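Local coordinates for putative DsbA oxidoreductase SCO1869 (Streptomyces coelicolor A3, PDB 3GL5), which is of unknown function but belongs to the DsbA-like branch of the thioredoxin superfamily and probably acts as a thiol-disulfide oxidoreductase, at residues V188-Y193 against G213-L218; M3-W8 against Q206-A211; F101-L106 against E139-L144. One frame throughout, in Å; residues are numbered along the deposited sequence. Where two conformers were deposited one is given.

Contact 1. Residues V188-Y193 against G213-L218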
# COMPACT_ATOMS: atom_id res chain seq x y z
N VAL A 188 -13.63 -4.07 -0.75
CA VAL A 188 -13.35 -4.41 -2.13
C VAL A 188 -12.31 -5.50 -2.07
O VAL A 188 -11.20 -5.32 -1.56
CB VAL A 188 -12.92 -3.17 -2.94
CG1 VAL A 188 -12.48 -3.58 -4.36
CG2 VAL A 188 -14.10 -2.17 -2.99
N LEU A 189 -12.70 -6.66 -2.59
CA LEU A 189 -11.90 -7.87 -2.47
C LEU A 189 -11.29 -8.09 -3.82
O LEU A 189 -12.01 -8.37 -4.78
CB LEU A 189 -12.74 -9.07 -2.03
CG LEU A 189 -13.30 -8.94 -0.61
CD1 LEU A 189 -14.64 -8.20 -0.60
CD2 LEU A 189 -13.44 -10.28 0.06
N ASP A 190 -9.98 -7.90 -3.90
CA ASP A 190 -9.24 -8.16 -5.13
C ASP A 190 -9.66 -7.29 -6.32
O ASP A 190 -9.56 -7.72 -7.46
CB ASP A 190 -9.40 -9.63 -5.54
CG ASP A 190 -8.28 -10.09 -6.46
OD1 ASP A 190 -7.15 -9.52 -6.35
OD2 ASP A 190 -8.53 -11.01 -7.27
N ARG A 191 -10.13 -6.06 -6.07
CA ARG A 191 -10.74 -5.26 -7.15
C ARG A 191 -11.73 -6.04 -8.07
O ARG A 191 -11.93 -5.65 -9.22
CB ARG A 191 -9.65 -4.55 -7.99
CG ARG A 191 -8.92 -3.39 -7.27
CD ARG A 191 -9.79 -2.13 -7.22
NE ARG A 191 -9.30 -1.15 -6.25
CZ ARG A 191 -8.48 -0.14 -6.54
NH1 ARG A 191 -8.06 0.04 -7.79
NH2 ARG A 191 -8.07 0.69 -5.58
N ALA A 192 -12.37 -7.11 -7.56
CA ALA A 192 -13.37 -7.90 -8.33
C ALA A 192 -14.73 -7.90 -7.68
O ALA A 192 -15.77 -7.92 -8.37
CB ALA A 192 -12.91 -9.35 -8.54
N TYR A 193 -14.73 -7.91 -6.35
CA TYR A 193 -15.97 -7.99 -5.61
C TYR A 193 -16.13 -6.84 -4.62
O TYR A 193 -15.23 -6.57 -3.83
CB TYR A 193 -16.03 -9.33 -4.89
CG TYR A 193 -16.44 -10.47 -5.79
CD1 TYR A 193 -17.78 -10.81 -5.93
CD2 TYR A 193 -15.49 -11.21 -6.51
CE1 TYR A 193 -18.18 -11.87 -6.75
CE2 TYR A 193 -15.88 -12.27 -7.34
CZ TYR A 193 -17.23 -12.58 -7.45
OH TYR A 193 -17.66 -13.61 -8.26
N GLY A 213 -11.22 -17.70 -4.92
CA GLY A 213 -11.40 -18.84 -5.80
C GLY A 213 -11.35 -18.45 -7.25
O GLY A 213 -10.88 -19.21 -8.09
N GLU A 214 -11.83 -17.26 -7.56
CA GLU A 214 -12.03 -16.86 -8.94
C GLU A 214 -10.94 -16.02 -9.59
O GLU A 214 -11.10 -15.61 -10.74
CB GLU A 214 -13.40 -16.19 -9.09
CG GLU A 214 -14.55 -17.19 -8.89
CD GLU A 214 -15.81 -16.54 -8.35
OE1 GLU A 214 -15.79 -15.30 -8.15
OE2 GLU A 214 -16.83 -17.27 -8.14
N ARG A 215 -9.84 -15.75 -8.89
CA ARG A 215 -8.71 -15.08 -9.53
C ARG A 215 -8.13 -16.02 -10.57
O ARG A 215 -7.71 -17.13 -10.24
CB ARG A 215 -7.60 -14.73 -8.52
CG ARG A 215 -8.09 -14.29 -7.16
CD ARG A 215 -6.98 -14.42 -6.14
NE ARG A 215 -6.46 -15.78 -6.11
CZ ARG A 215 -5.18 -16.08 -5.93
NH1 ARG A 215 -4.28 -15.11 -5.78
NH2 ARG A 215 -4.79 -17.35 -5.92
N THR A 216 -8.11 -15.60 -11.83
CA THR A 216 -7.49 -16.41 -12.88
C THR A 216 -6.02 -16.05 -12.91
O THR A 216 -5.66 -14.95 -12.48
CB THR A 216 -8.11 -16.16 -14.28
OG1 THR A 216 -7.97 -14.78 -14.63
CG2 THR A 216 -9.59 -16.57 -14.29
N PRO A 217 -5.14 -16.95 -13.40
CA PRO A 217 -3.75 -16.53 -13.53
C PRO A 217 -3.63 -15.23 -14.35
O PRO A 217 -4.58 -14.86 -15.05
CB PRO A 217 -3.11 -17.73 -14.22
CG PRO A 217 -3.87 -18.90 -13.66
CD PRO A 217 -5.29 -18.41 -13.60
N LEU A 218 -2.49 -14.54 -14.24
CA LEU A 218 -2.26 -13.29 -14.98
C LEU A 218 -2.17 -13.48 -16.49
O LEU A 218 -1.71 -14.52 -16.97
CB LEU A 218 -0.98 -12.62 -14.53
CG LEU A 218 -0.87 -12.03 -13.12
CD1 LEU A 218 0.52 -11.52 -12.90
CD2 LEU A 218 -1.89 -10.93 -12.93
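Y193 and E214 meet at about a right angle, the phenol hydroxyl directed at the end of the glutamate. Y193 OH donates a short hydrogen bond of 2.5 Å to E214 OE1. The acceptor is reached on its syn side, 22° out of the carboxylate plane, and lies at the edge of the ring, close enough for Y193 CE2 to sit 3.1 Å from E214 OE1. Ring and carboxylate are turned 32° against each other. E214 reaches the hydroxyl because its chain is extended beyond CG (chi2 151°). Y193 belongs to a hairpin at the edge of the thioredoxin-fold sheet of its own chain: strand 186-189 turns through D190 and R191, both with left-handed backbone angles, and returns with a classic beta bulge in which A192 N and Y193 N both bond to L189 O, from one face of its plane. Y193 also pairs in parallel with a strand of the second subunit, which carries the sheet across the interface. A phenylalanine in place of Y193 would probably leave E214 OE1 without this donor and its carboxylate freer to turn. The second pair, D190 and R215, also crosses at about a right angle, but meets through the aliphatic part of the arginine: D190 OD2 approaches R215 CG to 3.3 Å. R215 NE is bonded to W212 O instead, and its guanidinium makes a cation-pi contact with the W212 ring.

Contact 2. Residues M3-W8 against Q206-A211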
# COMPACT_ATOMS: atom_id res chain seq x y z
N MSE A 3 -3.99 -11.83 -2.46
CA MSE A 3 -4.91 -10.78 -2.91
C MSE A 3 -5.07 -9.70 -1.84
O MSE A 3 -4.80 -9.93 -0.67
CB MSE A 3 -6.30 -11.36 -3.26
CG MSE A 3 -7.08 -11.89 -2.11
SE MSE A 3 -8.92 -12.48 -2.59
CE MSE A 3 -9.42 -12.83 -0.76
N ARG A 4 -5.55 -8.53 -2.27
CA ARG A 4 -5.73 -7.40 -1.36
C ARG A 4 -7.23 -7.19 -1.07
O ARG A 4 -8.06 -7.37 -1.96
CB ARG A 4 -5.11 -6.13 -1.98
CG ARG A 4 -5.08 -4.95 -1.05
CD ARG A 4 -4.45 -3.68 -1.63
NE ARG A 4 -4.90 -3.32 -2.98
CZ ARG A 4 -4.75 -2.11 -3.52
NH1 ARG A 4 -4.22 -1.12 -2.78
NH2 ARG A 4 -5.15 -1.87 -4.78
N VAL A 5 -7.55 -6.88 0.18
CA VAL A 5 -8.89 -6.42 0.59
C VAL A 5 -8.82 -4.95 1.11
O VAL A 5 -8.19 -4.67 2.17
CB VAL A 5 -9.52 -7.33 1.70
CG1 VAL A 5 -10.81 -6.72 2.23
CG2 VAL A 5 -9.77 -8.71 1.16
N GLU A 6 -9.44 -4.02 0.38
CA GLU A 6 -9.50 -2.60 0.80
C GLU A 6 -10.81 -2.29 1.51
O GLU A 6 -11.90 -2.73 1.08
CB GLU A 6 -9.36 -1.69 -0.40
CG GLU A 6 -8.14 -2.01 -1.27
CD GLU A 6 -8.24 -1.41 -2.63
OE1 GLU A 6 -8.79 -2.06 -3.54
OE2 GLU A 6 -7.81 -0.24 -2.77
N ILE A 7 -10.71 -1.56 2.60
CA ILE A 7 -11.89 -1.30 3.43
C ILE A 7 -12.07 0.20 3.62
O ILE A 7 -11.31 0.83 4.37
CB ILE A 7 -11.75 -1.94 4.83
CG1 ILE A 7 -11.38 -3.41 4.73
CG2 ILE A 7 -13.00 -1.67 5.67
CD1 ILE A 7 -11.24 -4.09 6.12
N TRP A 8 -13.07 0.76 2.96
CA TRP A 8 -13.41 2.19 3.17
C TRP A 8 -14.28 2.36 4.40
O TRP A 8 -15.23 1.63 4.56
CB TRP A 8 -14.14 2.74 1.95
CG TRP A 8 -13.23 3.18 0.89
CD1 TRP A 8 -12.80 4.47 0.67
CD2 TRP A 8 -12.60 2.37 -0.12
NE1 TRP A 8 -11.96 4.51 -0.43
CE2 TRP A 8 -11.82 3.24 -0.93
CE3 TRP A 8 -12.62 1.00 -0.41
CZ2 TRP A 8 -11.06 2.77 -2.01
CZ3 TRP A 8 -11.88 0.54 -1.50
CH2 TRP A 8 -11.10 1.41 -2.27
N GLN A 206 -17.66 -16.13 2.76
CA GLN A 206 -18.11 -16.40 1.40
C GLN A 206 -17.43 -15.52 0.36
O GLN A 206 -16.89 -16.02 -0.64
CB GLN A 206 -19.63 -16.19 1.30
CG GLN A 206 -20.11 -15.79 -0.09
CD GLN A 206 -19.80 -16.84 -1.15
OE1 GLN A 206 -19.66 -18.03 -0.85
NE2 GLN A 206 -19.69 -16.41 -2.41
N ALA A 207 -17.45 -14.21 0.62
CA ALA A 207 -16.85 -13.19 -0.25
C ALA A 207 -15.34 -13.43 -0.41
O ALA A 207 -14.84 -13.47 -1.53
CB ALA A 207 -17.11 -11.77 0.28
N LEU A 208 -14.62 -13.61 0.69
CA LEU A 208 -13.21 -14.00 0.62
C LEU A 208 -12.99 -15.22 -0.28
O LEU A 208 -12.11 -15.23 -1.13
CB LEU A 208 -12.66 -14.26 2.03
CG LEU A 208 -12.49 -13.01 2.89
CD1 LEU A 208 -12.33 -13.27 4.41
CD2 LEU A 208 -11.33 -12.20 2.36
N THR A 209 -13.84 -16.24 -0.12
CA THR A 209 -13.62 -17.53 -0.77
C THR A 209 -13.86 -17.47 -2.24
O THR A 209 -13.11 -18.03 -3.03
CB THR A 209 -14.49 -18.61 -0.14
OG1 THR A 209 -14.00 -18.86 1.17
CG2 THR A 209 -14.44 -19.91 -0.95
N GLN A 210 -14.92 -16.77 -2.60
CA GLN A 210 -15.30 -16.55 -3.98
C GLN A 210 -14.24 -15.71 -4.67
O GLN A 210 -13.78 -16.04 -5.75
CB GLN A 210 -16.65 -15.85 -4.02
CG GLN A 210 -17.45 -16.12 -5.26
CD GLN A 210 -18.78 -15.42 -5.24
OE1 GLN A 210 -19.28 -15.07 -4.17
NE2 GLN A 210 -19.36 -15.22 -6.41
N ALA A 211 -13.86 -14.62 -4.01
CA ALA A 211 -12.86 -13.68 -4.53
C ALA A 211 -11.56 -14.42 -4.75
O ALA A 211 -11.00 -14.37 -5.85
CB ALA A 211 -12.65 -12.51 -3.58
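While M3 and V5 turn their side chains to L208 and A211, the flat group of R4 lies on the other side of strand 3-8. One face of its guanidinium carries E6 OE2, 3.5 Å above the plane and offset toward the rim. This two-sided arrangement belongs to the thioredoxin fold, in which helices cover both faces of a central sheet. The R4-E6 pair is a long salt bridge of charge alone, since no N-H of R4 points at that oxygen. E6 also forms salt bridges with R41 and R191. The indole of W8, further along the same side, touches V188 and helix 166-178, and its NE1 donates to D172 O. Strand 3-8 is an inner strand of the sheet, and helix 206-211 covers the face to which M3 and V5 point. The short axes run 10.8 Å apart at 143°, closer to antiparallel than to perpendicular.

Side chain to side chain, the buried contact with the helix is apolar. M3, a selenomethionine, has CG between the backbone N and the carbonyl carbon (chi1 68°), and from there its chain runs out extended to the helix. M3 SE rests 3.9 Å from A211 CB. L208 does not set out straight at the strand, but its end comes nearer, and the side chain crosses those of M3 and V5 at about right angles. L208 CD2 lies 3.7 Å from M3 CE and 4.0 Å from V5 CG2. L189 of the neighbouring strand packs on L208 and A211. The terminal methyl of M3 also reaches the helix backbone, with CE 3.6 Å from L208 O.

Contact 3. Residues F101-L106 against E139-L144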
# COMPACT_ATOMS: atom_id res chain seq x y z
N PHE A 101 -12.40 14.93 9.18
CA PHE A 101 -11.43 15.21 8.17
C PHE A 101 -10.01 15.08 8.72
O PHE A 101 -9.17 14.40 8.13
CB PHE A 101 -11.63 16.61 7.56
CG PHE A 101 -10.62 16.94 6.48
CD1 PHE A 101 -10.51 16.14 5.34
CD2 PHE A 101 -9.76 18.03 6.61
CE1 PHE A 101 -9.57 16.43 4.34
CE2 PHE A 101 -8.82 18.34 5.58
CZ PHE A 101 -8.73 17.53 4.47
N ASP A 102 -9.75 15.76 9.83
CA ASP A 102 -8.46 15.75 10.51
C ASP A 102 -8.08 14.37 11.07
O ASP A 102 -6.89 13.97 11.04
CB ASP A 102 -8.43 16.82 11.60
CG ASP A 102 -8.38 18.23 11.01
OD1 ASP A 102 -7.86 18.35 9.88
OD2 ASP A 102 -8.87 19.21 11.63
N LEU A 103 -9.08 13.64 11.55
CA LEU A 103 -8.83 12.28 11.97
C LEU A 103 -8.29 11.48 10.79
O LEU A 103 -7.32 10.74 10.91
CB LEU A 103 -10.12 11.65 12.51
CG LEU A 103 -10.51 11.95 13.97
CD1 LEU A 103 -10.90 13.40 14.15
CD2 LEU A 103 -11.67 11.08 14.34
N HIS A 104 -8.90 11.64 9.63
CA HIS A 104 -8.46 10.92 8.47
C HIS A 104 -7.05 11.30 8.01
O HIS A 104 -6.29 10.43 7.59
CB HIS A 104 -9.48 11.01 7.33
CG HIS A 104 -10.70 10.17 7.55
ND1 HIS A 104 -10.68 8.79 7.46
CD2 HIS A 104 -11.98 10.50 7.90
CE1 HIS A 104 -11.89 8.31 7.71
NE2 HIS A 104 -12.70 9.32 7.96
N ARG A 105 -6.72 12.59 8.09
CA ARG A 105 -5.36 13.05 7.77
C ARG A 105 -4.34 12.39 8.69
O ARG A 105 -3.30 11.88 8.22
CB ARG A 105 -5.25 14.58 7.84
CG ARG A 105 -6.15 15.26 6.80
CD ARG A 105 -5.80 16.72 6.58
NE ARG A 105 -5.93 17.53 7.81
CZ ARG A 105 -4.91 18.02 8.51
NH1 ARG A 105 -3.64 17.79 8.17
NH2 ARG A 105 -5.15 18.76 9.57
N LEU A 106 -4.69 12.31 9.97
CA LEU A 106 -3.85 11.62 10.96
C LEU A 106 -3.79 10.12 10.74
O LEU A 106 -2.75 9.52 11.03
CB LEU A 106 -4.28 11.91 12.39
CG LEU A 106 -3.95 13.29 12.96
CD1 LEU A 106 -4.55 13.31 14.37
CD2 LEU A 106 -2.44 13.62 13.00
N GLU A 139 -6.06 18.31 21.17
CA GLU A 139 -5.31 17.67 22.24
C GLU A 139 -5.78 16.22 22.50
O GLU A 139 -4.96 15.33 22.75
CB GLU A 139 -5.29 18.53 23.50
CG GLU A 139 -4.29 19.72 23.40
CD GLU A 139 -2.91 19.27 22.95
OE1 GLU A 139 -2.42 18.23 23.45
OE2 GLU A 139 -2.30 19.92 22.08
N ARG A 140 -7.08 15.98 22.39
CA ARG A 140 -7.60 14.60 22.41
C ARG A 140 -6.97 13.71 21.33
O ARG A 140 -6.53 12.60 21.60
CB ARG A 140 -9.12 14.56 22.28
CG ARG A 140 -9.72 13.20 22.60
CD ARG A 140 -9.26 12.81 23.97
NE ARG A 140 -9.60 11.44 24.32
CZ ARG A 140 -8.90 10.70 25.19
NH1 ARG A 140 -7.79 11.19 25.74
NH2 ARG A 140 -9.28 9.45 25.47
N LEU A 141 -6.92 14.22 20.11
CA LEU A 141 -6.30 13.47 19.01
C LEU A 141 -4.83 13.24 19.27
O LEU A 141 -4.31 12.17 18.98
CB LEU A 141 -6.53 14.16 17.67
CG LEU A 141 -8.00 14.47 17.42
CD1 LEU A 141 -8.23 15.24 16.10
CD2 LEU A 141 -8.88 13.19 17.49
N VAL A 142 -4.15 14.22 19.84
CA VAL A 142 -2.77 14.05 20.16
C VAL A 142 -2.58 12.88 21.13
O VAL A 142 -1.74 11.98 20.90
CB VAL A 142 -2.20 15.36 20.69
CG1 VAL A 142 -0.78 15.15 21.16
CG2 VAL A 142 -2.24 16.43 19.61
N GLU A 143 -3.37 12.86 22.20
CA GLU A 143 -3.29 11.82 23.22
C GLU A 143 -3.59 10.47 22.60
O GLU A 143 -2.80 9.53 22.76
CB GLU A 143 -4.27 12.10 24.35
CG GLU A 143 -3.97 13.35 25.18
CD GLU A 143 -5.17 13.78 26.02
OE1 GLU A 143 -6.30 13.28 25.78
OE2 GLU A 143 -4.98 14.60 26.95
N LEU A 144 -4.72 10.36 21.88
CA LEU A 144 -5.05 9.11 21.19
C LEU A 144 -3.94 8.64 20.24
O LEU A 144 -3.67 7.45 20.12
CB LEU A 144 -6.37 9.25 20.41
CG LEU A 144 -7.60 9.42 21.29
CD1 LEU A 144 -8.81 9.79 20.45
CD2 LEU A 144 -7.86 8.14 22.13
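L141 meets both L103 and L106, and these three buried leucines carry the contact between residues 101-106 and 139-144, on helices 101-111 and 138-147. Both helices belong to the helical region inserted into the thioredoxin fold in DsbA-like proteins. The apolar contacts divide along the L141 side chain. With CG anti to the carbonyl carbon (chi1 -52°) and CD1 anti to CA (chi2 177°), its branched end meets L103 at about a right angle: L141 CD1 is 3.8 Å and L141 CD2 3.9 Å from L103 CD1. Nearer the backbone, L141 CB receives L106 CD1 at 3.9 Å, the two side chains passing at a slant. F123 of helix 116-128 packs on both L103 and L106.

Charged pairs run along each helix rather than between them. R105 grips D102 side-on, NE and NH2 both donating to the single oxygen OD1, which NE meets nearly end-on and NH2 from above the carboxylate plane. That double hold keeps OD1 at the guanidinium's edge and close to its plane, while NH1 bonds to V158 O and A164 O. On the other helix R140 NH1 lies 2.6 Å from E143 OE1 in a salt bridge, reached on the anti side of the carboxylate. R140 NH2 is paired with D130, a residue of the sodium site. L144 CD2 stands 3.8 Å above one face of the R140 guanidinium, offset toward its rim.

Contacts 1 and 2 adjoin, their centres 8 Å apart, because strands 186-189 and 3-9 are neighbours in one sheet. Probable backbone hydrogen bonds, D190 N to R4 O (2.8 Å) and V188 N to E6 O (2.9 Å), join them. Both also touch the second subunit. Contact 3 lies across the chain's centre, 34 Å from contact 1 and 29 Å from contact 2 (centre to centre), and no other chain touches it. Strand 3-9 leads along the chain to the C13-C16 disulfide, a CxxC pair consistent with a thioredoxin-type active site, and H104 of contact 3 bonds to D10 just before it. The L103 side chain lies about 9 Å from the bound sodium ion.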